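Local coordinates for putative pachytene checkpoint protein 2 (Caenorhabditis elegans, PDB 4XGU), which is an AAA+ ATPase that binds and hydrolyses ATP and probably plays a key role in chromosome recombination during meiosis, at residues S51-F56 and S61-F66; K28-F33 and S93-Y98; S187-L192 and L294-S299; K146-S151 and I315-G320; M336-A339 and V343-D346. All coordinates share one frame; numbering follows the deposited sequence.

Contact 1: S51-F56 and S61-F66; sequences SSVELF and SLNELF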
# COMPACT_ATOMS: atom_id res chain seq x y z
N SER B 51 34.46 -48.20 14.61
CA SER B 51 34.88 -48.64 13.29
C SER B 51 35.65 -49.96 13.32
O SER B 51 35.92 -50.55 12.28
CB SER B 51 35.74 -47.57 12.62
OG SER B 51 36.98 -47.43 13.29
N SER B 52 35.99 -50.42 14.52
CA SER B 52 36.79 -51.62 14.64
C SER B 52 36.71 -52.25 16.03
O SER B 52 36.53 -51.56 17.03
CB SER B 52 38.25 -51.32 14.30
OG SER B 52 39.08 -52.46 14.47
N VAL B 53 36.85 -53.57 16.07
CA VAL B 53 36.99 -54.31 17.32
C VAL B 53 38.47 -54.56 17.58
O VAL B 53 39.10 -55.35 16.88
CB VAL B 53 36.22 -55.65 17.27
CG1 VAL B 53 36.53 -56.48 18.51
CG2 VAL B 53 34.73 -55.40 17.14
N GLU B 54 39.03 -53.87 18.57
CA GLU B 54 40.47 -53.96 18.81
C GLU B 54 40.81 -55.13 19.73
O GLU B 54 39.92 -55.89 20.12
CB GLU B 54 41.01 -52.65 19.38
CG GLU B 54 40.48 -51.39 18.66
CD GLU B 54 41.07 -51.23 17.27
OE1 GLU B 54 42.01 -51.98 16.92
OE2 GLU B 54 40.62 -50.32 16.51
N LEU B 55 42.09 -55.29 20.05
CA LEU B 55 42.52 -56.39 20.92
C LEU B 55 41.83 -56.33 22.28
O LEU B 55 41.50 -55.26 22.77
CB LEU B 55 44.03 -56.36 21.11
CG LEU B 55 44.85 -56.73 19.87
CD1 LEU B 55 46.29 -56.32 20.06
CD2 LEU B 55 44.74 -58.21 19.60
N PHE B 56 41.60 -57.51 22.85
CA PHE B 56 40.98 -57.66 24.17
C PHE B 56 39.51 -57.24 24.19
O PHE B 56 38.90 -57.15 25.26
CB PHE B 56 41.77 -56.87 25.23
CG PHE B 56 43.20 -57.33 25.38
CD1 PHE B 56 43.51 -58.42 26.17
CD2 PHE B 56 44.23 -56.67 24.73
CE1 PHE B 56 44.82 -58.86 26.31
CE2 PHE B 56 45.54 -57.10 24.86
CZ PHE B 56 45.84 -58.19 25.66
N SER B 61 37.79 -61.47 13.96
CA SER B 61 37.01 -61.96 12.83
C SER B 61 35.68 -61.21 12.73
O SER B 61 35.01 -61.25 11.70
CB SER B 61 36.76 -63.46 12.96
OG SER B 61 35.89 -63.93 11.94
N LEU B 62 35.31 -60.54 13.81
CA LEU B 62 34.09 -59.73 13.82
C LEU B 62 34.27 -58.51 12.92
O LEU B 62 33.30 -57.90 12.49
CB LEU B 62 33.73 -59.31 15.24
CG LEU B 62 33.34 -60.41 16.22
CD1 LEU B 62 33.36 -59.88 17.64
CD2 LEU B 62 31.97 -60.97 15.87
N ASN B 63 35.53 -58.17 12.65
CA ASN B 63 35.83 -57.00 11.83
C ASN B 63 35.56 -57.26 10.36
O ASN B 63 35.39 -56.32 9.58
CB ASN B 63 37.29 -56.58 12.01
CG ASN B 63 37.54 -55.92 13.35
OD1 ASN B 63 36.62 -55.36 13.96
ND2 ASN B 63 38.78 -55.97 13.82
N GLU B 64 35.51 -58.53 9.97
CA GLU B 64 35.27 -58.89 8.58
C GLU B 64 33.80 -58.68 8.20
O GLU B 64 33.45 -58.77 7.03
CB GLU B 64 35.69 -60.33 8.32
CG GLU B 64 37.19 -60.57 8.37
CD GLU B 64 37.56 -62.04 8.22
OE1 GLU B 64 36.69 -62.90 8.43
OE2 GLU B 64 38.73 -62.33 7.88
N LEU B 65 32.96 -58.40 9.19
CA LEU B 65 31.53 -58.25 8.97
C LEU B 65 31.11 -56.83 8.59
O LEU B 65 30.38 -56.63 7.63
CB LEU B 65 30.75 -58.67 10.23
CG LEU B 65 30.77 -60.14 10.64
CD1 LEU B 65 30.04 -60.33 11.96
CD2 LEU B 65 30.15 -61.00 9.56
N PHE B 66 31.58 -55.85 9.36
CA PHE B 66 31.08 -54.49 9.23
C PHE B 66 32.13 -53.47 8.80
O PHE B 66 33.33 -53.72 8.86
CB PHE B 66 30.47 -54.04 10.56
CG PHE B 66 31.48 -53.78 11.64
CD1 PHE B 66 32.13 -54.82 12.27
CD2 PHE B 66 31.77 -52.48 12.03
CE1 PHE B 66 33.06 -54.57 13.27
CE2 PHE B 66 32.69 -52.23 13.03
CZ PHE B 66 33.34 -53.28 13.65
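The side-chain amide of N63 holds V53 by both polar atoms of its backbone. This pairing draws together two parts of the long connection, with a short 3-10 turn at 61-62, that joins helix 30-41 to strand 68-72 in the Pch2 N-terminal domain. V53 N donates to N63 OD1 over 2.8 Å with an N-H...O angle of 163°, in the carbonyl plane of the amide and on a lone pair. CB of V53 also comes close to that oxygen, at 3.3 Å. The return bond, N63 ND2 to V53 O, is 3.1 Å long. With one amide engaged at both its oxygen and its nitrogen, rotation about the CB-CG bond of N63 is fixed.

F66 reaches the other segment with CG lodged between its backbone N and carbonyl carbon (chi1 72°). The ring's edge lies by V53 N, while S52 and S51 approach it obliquely: CZ comes within 4.0 Å of S52 CA, and CE2 lies 3.7 Å from S51 O.

Apolar contacts flank the polar pair. V53 CG2 reaches toward CE1 of F66 at 4.3 Å and, a little more loosely, CB of L62. Further out, V53, L62 and F66 all turn onto L36 of helix 30-41, which positions the loop against that helix.

Of the two amide bonds the one from N63 ND2 is the less exact, its donor standing 26° out of the carbonyl plane of V53.

Contact 2: K28-F33 and S93-Y98; sequences KRFSEF and SNIHVY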
# COMPACT_ATOMS: atom_id res chain seq x y z
N LYS B 28 20.76 -64.64 6.89
CA LYS B 28 21.29 -65.97 7.16
C LYS B 28 22.38 -65.93 8.23
O LYS B 28 22.46 -66.82 9.08
CB LYS B 28 21.82 -66.60 5.87
CG LYS B 28 22.21 -68.06 5.99
CD LYS B 28 22.55 -68.63 4.62
CE LYS B 28 22.92 -70.11 4.69
NZ LYS B 28 24.35 -70.34 4.35
N ARG B 29 23.21 -64.89 8.18
CA ARG B 29 24.31 -64.73 9.14
C ARG B 29 23.96 -63.71 10.22
O ARG B 29 24.86 -63.13 10.84
CB ARG B 29 25.59 -64.31 8.43
CG ARG B 29 26.07 -65.27 7.36
CD ARG B 29 27.58 -65.42 7.40
NE ARG B 29 28.28 -64.19 7.05
CZ ARG B 29 29.59 -64.02 7.20
NH1 ARG B 29 30.34 -64.99 7.70
NH2 ARG B 29 30.16 -62.87 6.85
N PHE B 30 22.67 -63.50 10.43
CA PHE B 30 22.21 -62.47 11.36
C PHE B 30 22.68 -62.71 12.79
O PHE B 30 22.83 -61.76 13.57
CB PHE B 30 20.68 -62.39 11.32
CG PHE B 30 20.12 -61.16 11.96
CD1 PHE B 30 19.92 -60.01 11.21
CD2 PHE B 30 19.79 -61.14 13.30
CE1 PHE B 30 19.40 -58.87 11.78
CE2 PHE B 30 19.27 -60.00 13.89
CZ PHE B 30 19.07 -58.87 13.12
N SER B 31 22.91 -63.97 13.14
CA SER B 31 23.35 -64.33 14.48
C SER B 31 24.73 -63.76 14.79
O SER B 31 24.99 -63.30 15.90
CB SER B 31 23.36 -65.85 14.65
OG SER B 31 22.10 -66.42 14.36
N GLU B 32 25.60 -63.79 13.78
CA GLU B 32 26.96 -63.30 13.92
C GLU B 32 27.00 -61.79 14.12
O GLU B 32 27.88 -61.26 14.79
CB GLU B 32 27.79 -63.70 12.71
CG GLU B 32 27.66 -65.16 12.33
CD GLU B 32 28.49 -65.53 11.11
OE1 GLU B 32 29.50 -64.84 10.85
OE2 GLU B 32 28.12 -66.49 10.41
N PHE B 33 26.03 -61.09 13.52
CA PHE B 33 25.92 -59.65 13.71
C PHE B 33 25.54 -59.31 15.14
O PHE B 33 26.00 -58.32 15.70
CB PHE B 33 24.90 -59.06 12.74
CG PHE B 33 25.45 -58.77 11.38
CD1 PHE B 33 26.16 -57.61 11.14
CD2 PHE B 33 25.25 -59.66 10.34
CE1 PHE B 33 26.68 -57.34 9.89
CE2 PHE B 33 25.76 -59.39 9.08
CZ PHE B 33 26.48 -58.23 8.86
N SER B 93 15.27 -56.81 16.50
CA SER B 93 14.38 -56.08 15.60
C SER B 93 14.78 -54.61 15.48
O SER B 93 14.35 -53.91 14.56
CB SER B 93 12.93 -56.19 16.07
OG SER B 93 12.11 -55.27 15.37
N ASN B 94 15.59 -54.14 16.43
CA ASN B 94 16.00 -52.74 16.45
C ASN B 94 17.37 -52.54 15.82
O ASN B 94 17.86 -51.41 15.74
CB ASN B 94 16.02 -52.21 17.88
CG ASN B 94 14.75 -52.51 18.63
OD1 ASN B 94 13.77 -51.76 18.54
ND2 ASN B 94 14.75 -53.60 19.39
N ILE B 95 17.99 -53.63 15.39
CA ILE B 95 19.30 -53.53 14.77
C ILE B 95 19.18 -53.60 13.26
O ILE B 95 18.64 -54.55 12.70
CB ILE B 95 20.26 -54.62 15.30
CG1 ILE B 95 19.72 -56.02 15.05
CG2 ILE B 95 20.46 -54.45 16.79
CD1 ILE B 95 20.58 -57.11 15.66
N HIS B 96 19.67 -52.56 12.59
CA HIS B 96 19.50 -52.45 11.15
C HIS B 96 20.83 -52.45 10.41
O HIS B 96 21.77 -51.76 10.78
CB HIS B 96 18.72 -51.19 10.80
CG HIS B 96 17.49 -51.00 11.61
ND1 HIS B 96 17.46 -50.22 12.75
CD2 HIS B 96 16.23 -51.50 11.47
CE1 HIS B 96 16.24 -50.24 13.27
NE2 HIS B 96 15.48 -51.01 12.51
N VAL B 97 20.88 -53.24 9.35
CA VAL B 97 22.07 -53.37 8.55
C VAL B 97 21.82 -52.67 7.22
O VAL B 97 20.73 -52.76 6.65
CB VAL B 97 22.43 -54.84 8.36
CG1 VAL B 97 23.83 -54.99 7.81
CG2 VAL B 97 22.30 -55.61 9.70
N TYR B 98 22.83 -51.94 6.73
CA TYR B 98 22.64 -51.09 5.56
C TYR B 98 23.93 -50.89 4.77
O TYR B 98 25.02 -51.11 5.29
CB TYR B 98 22.09 -49.72 5.99
CG TYR B 98 23.09 -48.88 6.76
CD1 TYR B 98 23.33 -49.11 8.11
CD2 TYR B 98 23.79 -47.86 6.14
CE1 TYR B 98 24.24 -48.35 8.81
CE2 TYR B 98 24.70 -47.09 6.83
CZ TYR B 98 24.93 -47.34 8.17
OH TYR B 98 25.84 -46.57 8.86
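F30 turns its CG anti to the backbone N (chi1 -165°), carrying the ring from the first turn of helix 30-41 across to I95 on strand 95-98. I95 answers with CG1 set between its own N and carbonyl carbon (chi1 59°), which, with the chain extended beyond CG1 to CD1, brings the end of the isoleucine to the far end of the ring. CZ of F30 lies 3.4 Å from CD1 of I95, and CG1 of the isoleucine and CE2 of the ring close up beside them. The two side chains run at a slant to one another, and the methyl approaches the ring obliquely.

One helical turn on, F33 makes a looser second touch: its CE1 is 4.2 Å from CG1 of V97, again at a slant to the ring. No hydrogen bond crosses between the segments, so the seam is made entirely of apolar groups. Cutting F30 back to an alanine is likely to open a gap between the start of the helix and the strand, with CD1 of I95 left without its aromatic partner.

I95 and V97 alternate with H96 and Y98, which point to the other face of the strand and pack on I198 of helix 185-199 in the ATPase module. F33 and I95 also rest on I15 and A13 of strand 12-16. Strand 95-98, parallel to that strand and outermost on its side of the three-stranded sheet within this chain, is therefore sandwiched between helix 30-41 and helix 185-199.

Contact 3: S187-L192 and L294-S299; sequences SLCKGL and LILCTS. With ADP (adenosine-5'-diphosphate), chain H.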
# COMPACT_ATOMS: atom_id res chain seq x y z
N SER B 187 22.16 -29.32 8.80
CA SER B 187 22.91 -30.53 9.14
C SER B 187 22.07 -31.47 10.00
O SER B 187 22.13 -32.69 9.84
CB SER B 187 24.21 -30.18 9.86
OG SER B 187 25.11 -29.53 8.99
N LEU B 188 21.29 -30.90 10.92
CA LEU B 188 20.36 -31.68 11.73
C LEU B 188 19.36 -32.42 10.85
O LEU B 188 19.11 -33.61 11.04
CB LEU B 188 19.62 -30.78 12.72
CG LEU B 188 20.36 -30.35 13.98
CD1 LEU B 188 19.48 -29.45 14.83
CD2 LEU B 188 20.81 -31.56 14.78
N CYS B 189 18.78 -31.70 9.89
CA CYS B 189 17.80 -32.29 8.99
C CYS B 189 18.41 -33.40 8.14
O CYS B 189 17.78 -34.44 7.93
CB CYS B 189 17.20 -31.22 8.08
SG CYS B 189 16.10 -30.07 8.93
N LYS B 190 19.62 -33.17 7.64
CA LYS B 190 20.31 -34.17 6.84
C LYS B 190 20.53 -35.44 7.66
O LYS B 190 20.12 -36.53 7.26
CB LYS B 190 21.65 -33.64 6.33
CG LYS B 190 21.60 -32.31 5.59
CD LYS B 190 21.11 -32.47 4.17
CE LYS B 190 21.64 -31.36 3.27
NZ LYS B 190 23.13 -31.38 3.17
N GLY B 191 21.18 -35.28 8.81
CA GLY B 191 21.53 -36.41 9.65
C GLY B 191 20.32 -37.14 10.19
O GLY B 191 20.34 -38.37 10.32
N LEU B 192 19.27 -36.38 10.49
CA LEU B 192 18.03 -36.96 11.00
C LEU B 192 17.39 -37.89 9.98
O LEU B 192 16.99 -39.01 10.31
CB LEU B 192 17.05 -35.85 11.38
CG LEU B 192 15.64 -36.28 11.74
CD1 LEU B 192 15.65 -37.18 12.96
CD2 LEU B 192 14.77 -35.06 11.96
N LEU B 294 7.78 -37.05 4.72
CA LEU B 294 8.15 -36.21 5.85
C LEU B 294 8.84 -34.94 5.36
O LEU B 294 9.84 -35.01 4.64
CB LEU B 294 9.06 -36.99 6.80
CG LEU B 294 9.28 -36.37 8.17
CD1 LEU B 294 7.94 -36.17 8.85
CD2 LEU B 294 10.17 -37.27 8.99
N ILE B 295 8.32 -33.78 5.75
CA ILE B 295 8.89 -32.52 5.27
C ILE B 295 9.56 -31.74 6.40
O ILE B 295 9.01 -31.58 7.49
CB ILE B 295 7.81 -31.65 4.59
CG1 ILE B 295 6.65 -31.37 5.54
CG2 ILE B 295 7.27 -32.36 3.36
CD1 ILE B 295 5.45 -30.77 4.84
N LEU B 296 10.78 -31.27 6.13
CA LEU B 296 11.57 -30.57 7.14
C LEU B 296 11.92 -29.16 6.68
O LEU B 296 12.37 -28.96 5.55
CB LEU B 296 12.85 -31.35 7.45
CG LEU B 296 12.74 -32.80 7.93
CD1 LEU B 296 12.73 -33.78 6.77
CD2 LEU B 296 13.87 -33.12 8.89
N CYS B 297 11.71 -28.19 7.56
CA CYS B 297 11.97 -26.79 7.23
C CYS B 297 12.98 -26.16 8.18
O CYS B 297 13.04 -26.51 9.36
CB CYS B 297 10.66 -26.00 7.25
SG CYS B 297 9.37 -26.64 6.17
N THR B 298 13.77 -25.22 7.66
CA THR B 298 14.69 -24.47 8.50
C THR B 298 14.57 -22.98 8.20
O THR B 298 14.45 -22.58 7.05
CB THR B 298 16.15 -24.93 8.28
OG1 THR B 298 17.05 -24.01 8.92
CG2 THR B 298 16.49 -25.00 6.81
N SER B 299 14.57 -22.17 9.25
CA SER B 299 14.48 -20.72 9.09
C SER B 299 15.66 -20.01 9.75
O SER B 299 15.83 -20.07 10.97
CB SER B 299 13.16 -20.20 9.68
OG SER B 299 13.01 -18.81 9.46
PB ADP H . 22.39 -23.63 9.08
O1B ADP H . 22.22 -23.12 10.49
O2B ADP H . 21.42 -24.72 8.71
O3B ADP H . 22.54 -22.55 8.03
PA ADP H . 24.16 -25.66 8.22
O1A ADP H . 23.37 -26.82 8.76
O2A ADP H . 24.04 -25.27 6.76
O3A ADP H . 23.83 -24.36 9.12
O5' ADP H . 25.72 -25.97 8.51
C5' ADP H . 26.53 -25.08 9.27
C4' ADP H . 27.95 -25.65 9.32
O4' ADP H . 28.57 -25.25 10.54
C3' ADP H . 27.94 -27.17 9.29
O3' ADP H . 28.46 -27.64 8.04
C2' ADP H . 28.82 -27.62 10.44
O2' ADP H . 30.07 -28.10 9.93
C1' ADP H . 29.06 -26.38 11.28
N9 ADP H . 28.25 -26.48 12.53
C8 ADP H . 27.21 -25.68 12.84
N7 ADP H . 26.67 -26.02 14.04
C5 ADP H . 27.38 -27.06 14.51
C6 ADP H . 27.33 -27.91 15.73
N6 ADP H . 26.40 -27.68 16.69
N1 ADP H . 28.25 -28.89 15.84
C2 ADP H . 29.17 -29.12 14.89
N3 ADP H . 29.27 -28.39 13.76
C4 ADP H . 28.42 -27.36 13.52
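L296, C189 and L192 carry this contact, in which helix 185-199 lies against strand 293-299 in the core of the AAA+ ATPase domain. L296 loses the most surface. Its CD2 methyl serves both helix residues at once, 3.8 Å from SG of C189 and 3.7 Å from CD2 of L192. The sulphur also rests 3.8 Å from CB of L296, so C189 lies alongside the root of the leucine as well as against one of its branches.

C189 and L192 sit three residues apart on the helix and share the face turned to the sheet. L192 holds CG anti to its backbone N (chi1 171°), which lets the CD2 branch meet L296 methyl to methyl, the two leucines set aslant. Strands on both sides of 293-299 add to the bed: C189 packs on L177 of strand 174-178 and on L250 of strand 245-251.

Two residues before C189, the helix serves the nucleotide. S187 N donates to O1A on the alpha phosphate of ADP over 2.8 Å, and S187 OG donates to the same oxygen at 3.2 Å. K185 NZ, G184 N and T186 N of the P-loop bind ADP too, and K185 NZ forms a weak bond with T298 OG1 on the strand.

The chemistry is thus divided along one helix. Its polar start, whose amide dipoles would probably help to offset phosphate charge, faces ADP, whereas the turn behind is seated on the sheet by buried, wholly apolar contacts.

Contact 4: K146-S151 and I315-G320; sequences KNEVMS and IVKNVG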
# COMPACT_ATOMS: atom_id res chain seq x y z
N LYS B 146 19.55 -33.01 20.18
CA LYS B 146 19.61 -34.08 19.19
C LYS B 146 18.69 -35.22 19.59
O LYS B 146 17.96 -35.75 18.75
CB LYS B 146 21.05 -34.59 19.04
CG LYS B 146 22.01 -33.56 18.46
CD LYS B 146 23.46 -34.00 18.58
CE LYS B 146 23.73 -35.29 17.82
NZ LYS B 146 25.13 -35.77 18.02
N ASN B 147 18.70 -35.59 20.86
CA ASN B 147 17.84 -36.66 21.35
C ASN B 147 16.37 -36.30 21.23
O ASN B 147 15.55 -37.15 20.87
CB ASN B 147 18.17 -37.00 22.80
CG ASN B 147 19.29 -38.01 22.92
OD1 ASN B 147 19.50 -38.84 22.02
ND2 ASN B 147 20.02 -37.97 24.03
N GLU B 148 16.03 -35.05 21.52
CA GLU B 148 14.63 -34.62 21.52
C GLU B 148 14.03 -34.66 20.12
O GLU B 148 12.93 -35.18 19.93
CB GLU B 148 14.51 -33.21 22.10
CG GLU B 148 14.97 -33.08 23.54
CD GLU B 148 14.86 -31.67 24.08
OE1 GLU B 148 15.46 -31.38 25.14
OE2 GLU B 148 14.18 -30.84 23.44
N VAL B 149 14.76 -34.12 19.16
CA VAL B 149 14.31 -34.11 17.77
C VAL B 149 14.24 -35.53 17.20
O VAL B 149 13.25 -35.91 16.58
CB VAL B 149 15.24 -33.26 16.89
CG1 VAL B 149 14.89 -33.43 15.42
CG2 VAL B 149 15.17 -31.80 17.30
N MET B 150 15.30 -36.30 17.43
CA MET B 150 15.38 -37.68 16.97
C MET B 150 14.19 -38.53 17.41
O MET B 150 13.52 -39.15 16.59
CB MET B 150 16.69 -38.31 17.47
CG MET B 150 16.88 -39.77 17.07
SD MET B 150 17.09 -39.99 15.30
CE MET B 150 17.62 -41.70 15.24
N SER B 151 13.92 -38.55 18.72
CA SER B 151 12.87 -39.40 19.26
C SER B 151 11.48 -38.94 18.82
O SER B 151 10.62 -39.77 18.53
CB SER B 151 12.94 -39.44 20.79
OG SER B 151 12.63 -38.17 21.34
N ILE B 315 6.16 -29.80 15.36
CA ILE B 315 7.04 -29.31 16.41
C ILE B 315 7.96 -28.21 15.88
O ILE B 315 8.48 -28.31 14.77
CB ILE B 315 7.88 -30.46 17.00
CG1 ILE B 315 8.84 -29.94 18.07
CG2 ILE B 315 8.64 -31.20 15.90
CD1 ILE B 315 9.70 -31.01 18.69
N VAL B 316 8.13 -27.16 16.68
CA VAL B 316 9.04 -26.08 16.33
C VAL B 316 10.18 -26.03 17.34
O VAL B 316 9.96 -25.77 18.52
CB VAL B 316 8.33 -24.72 16.30
CG1 VAL B 316 9.32 -23.61 16.01
CG2 VAL B 316 7.21 -24.73 15.28
N LYS B 317 11.40 -26.29 16.86
CA LYS B 317 12.57 -26.29 17.72
C LYS B 317 13.50 -25.12 17.43
O LYS B 317 13.88 -24.88 16.29
CB LYS B 317 13.34 -27.60 17.57
CG LYS B 317 12.96 -28.67 18.58
CD LYS B 317 13.29 -28.21 19.99
CE LYS B 317 12.87 -29.25 21.02
NZ LYS B 317 13.22 -28.83 22.41
N ASN B 318 13.86 -24.39 18.49
CA ASN B 318 14.80 -23.29 18.37
C ASN B 318 16.22 -23.75 18.65
O ASN B 318 16.51 -24.29 19.72
CB ASN B 318 14.43 -22.15 19.32
CG ASN B 318 13.44 -21.18 18.70
OD1 ASN B 318 12.39 -20.88 19.27
ND2 ASN B 318 13.78 -20.68 17.52
N VAL B 319 17.11 -23.55 17.68
CA VAL B 319 18.51 -23.91 17.84
C VAL B 319 19.35 -22.66 18.02
O VAL B 319 19.45 -21.83 17.11
CB VAL B 319 19.03 -24.71 16.63
CG1 VAL B 319 20.37 -25.32 16.95
CG2 VAL B 319 18.03 -25.79 16.25
N GLY B 320 19.95 -22.51 19.20
CA GLY B 320 20.70 -21.31 19.50
C GLY B 320 22.18 -21.45 19.18
O GLY B 320 22.65 -22.55 18.88
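K317 of strand 315-318 packs on V149 of helix 145-161 near its root, through CG, and pairs with E148 at its tip. From CB, which points toward the helix, CG comes to 4.0 Å from CG2 of V149; the two side chains slide past each other in opposite directions. The chain then bends (chi2 -63°), so that CD and the atoms beyond it turn toward E148 and do not continue over the valine. CE lies 3.2 Å from E148 OE2, and NZ closes a salt bridge to that same oxygen. The modelled NZ-OE2 separation, 2.5 Å, is too short to be taken literally, although the pairing itself is plain.

E148 comes to the meeting from the side, its chain extended beyond CG and crossing the lysine at about a right angle. With a methionine in place of K317, the carboxylate of E148 would probably lose its positive mate.

The helix has further ties. S151, packed on S396 of the second subunit, turns OG back to N147 O at 3.1 Å, while K146 forms a salt bridge with D78 of the Pch2 N-terminal domain. L145 of this helix also touches K317.

Backbone bonds from K317 to L176 and T178 place its strand parallel to strand 174-178, which leads into the P-loop. Here helix 145-161 packs on strand 315-318, the last strand of the sheet within this chain and neighbour of the P-loop strand, as part of the alpha/beta core of the AAA+ ATPase fold.

Contact 5: M336-A339 and V343-D346; sequences MELA and VVID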
# COMPACT_ATOMS: atom_id res chain seq x y z
N MET B 336 41.61 -32.44 18.01
CA MET B 336 41.74 -33.89 17.96
C MET B 336 41.75 -34.40 16.52
O MET B 336 42.45 -35.35 16.20
CB MET B 336 40.63 -34.56 18.76
CG MET B 336 40.72 -34.32 20.26
SD MET B 336 42.38 -34.62 20.88
CE MET B 336 42.55 -36.38 20.56
N GLU B 337 40.96 -33.75 15.67
CA GLU B 337 40.92 -34.09 14.25
C GLU B 337 42.20 -33.64 13.56
O GLU B 337 42.70 -34.30 12.65
CB GLU B 337 39.70 -33.47 13.58
CG GLU B 337 39.69 -33.56 12.05
CD GLU B 337 39.52 -34.98 11.53
OE1 GLU B 337 39.27 -35.90 12.34
OE2 GLU B 337 39.62 -35.17 10.30
N LEU B 338 42.72 -32.50 13.99
CA LEU B 338 43.99 -31.99 13.47
C LEU B 338 45.14 -32.92 13.84
O LEU B 338 46.13 -33.02 13.11
CB LEU B 338 44.26 -30.58 13.98
CG LEU B 338 43.48 -29.44 13.34
CD1 LEU B 338 43.78 -28.14 14.06
CD2 LEU B 338 43.83 -29.32 11.86
N ALA B 339 45.02 -33.58 14.98
CA ALA B 339 46.03 -34.52 15.44
C ALA B 339 45.94 -35.84 14.69
O ALA B 339 46.94 -36.53 14.49
CB ALA B 339 45.91 -34.75 16.94
N VAL B 343 48.48 -32.94 11.60
CA VAL B 343 48.73 -31.51 11.55
C VAL B 343 49.22 -31.01 12.91
O VAL B 343 50.21 -30.28 12.99
CB VAL B 343 47.47 -30.72 11.13
CG1 VAL B 343 47.67 -29.24 11.35
CG2 VAL B 343 47.13 -31.02 9.68
N VAL B 344 48.53 -31.43 13.96
CA VAL B 344 48.94 -31.10 15.32
C VAL B 344 49.60 -32.31 15.99
O VAL B 344 48.92 -33.27 16.37
CB VAL B 344 47.75 -30.63 16.18
CG1 VAL B 344 48.17 -30.47 17.64
CG2 VAL B 344 47.20 -29.32 15.63
N ILE B 345 50.92 -32.26 16.11
CA ILE B 345 51.68 -33.34 16.76
C ILE B 345 52.48 -32.79 17.93
O ILE B 345 53.15 -31.76 17.81
CB ILE B 345 52.63 -34.05 15.78
CG1 ILE B 345 51.85 -34.73 14.65
CG2 ILE B 345 53.50 -35.07 16.50
CD1 ILE B 345 52.72 -35.49 13.67
N ASP B 346 52.41 -33.48 19.07
CA ASP B 346 53.19 -33.11 20.24
C ASP B 346 53.48 -34.35 21.08
O ASP B 346 52.57 -34.97 21.63
CB ASP B 346 52.46 -32.06 21.07
CG ASP B 346 53.35 -31.40 22.11
OD1 ASP B 346 53.99 -32.13 22.90
OD2 ASP B 346 53.42 -30.16 22.13
O HOH W 1 49.39 -36.63 16.95
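L338 and A339 meet V343 and V344 where helix 324-340 runs out and the chain doubles back across its C-terminal end, in the AAA+ lid domain.

Hydrogen bonding centres on one carbonyl. L338 O receives V344 N at 3.0 Å along a nearly straight N-H...O path (167°), although the donor stands well above the carbonyl plane and not on a lone pair. V343 N lies nearer the same oxygen, at 2.8 Å, but its N-H is bent away (124°) and the bond is weak. Two successive amides are thus gathered on one oxygen of the last turn. A CA-H...O contact adds to this, from A339 CA to V344 O at 3.3 Å.

Apolar packing runs alongside, where L338 packs against both valines, one branch to each. Its CB lies 3.6 Å from CG2 of V344, and its CD1 also nears that methyl; the other branch, CD2, lies 3.9 Å from CG1 of V343. The leucine carries CG anti to its carbonyl carbon (chi1 -77°), which lets its two methyls divide between the neighbours, crossing each at a slant.

The same residues also meet the third subunit: L338 packs on I169 and V343 on K162 of that chain, and E337 OE2 accepts a hydrogen bond from N165 N there. Within the lid, V343 is also bonded through its backbone to I403.

Solvent contributes one weak link: a water donates to A339 O at 3.5 Å and to V344 O at 3.4 Å.

From the N terminus, contact 2 opens first, at 28-33, and closes at 93-98, tying helix 30-41 to strand 95-98 within the N-terminal domain. Contact 1 is nested inside that loop, and the two touch where L65 packs on R29 and E32. Contact 4 then opens at 146-151 and closes only at 315-320, a long loop enclosing contact 3. These two also touch, L192 meeting V149 and M150, and together they set two helices on the same sheet of the ATPase core. Contact 5 follows in series, a short reversal in the lid, on the helix that comes next after strand 315-318; its centre lies about 32 Å from that of contact 4.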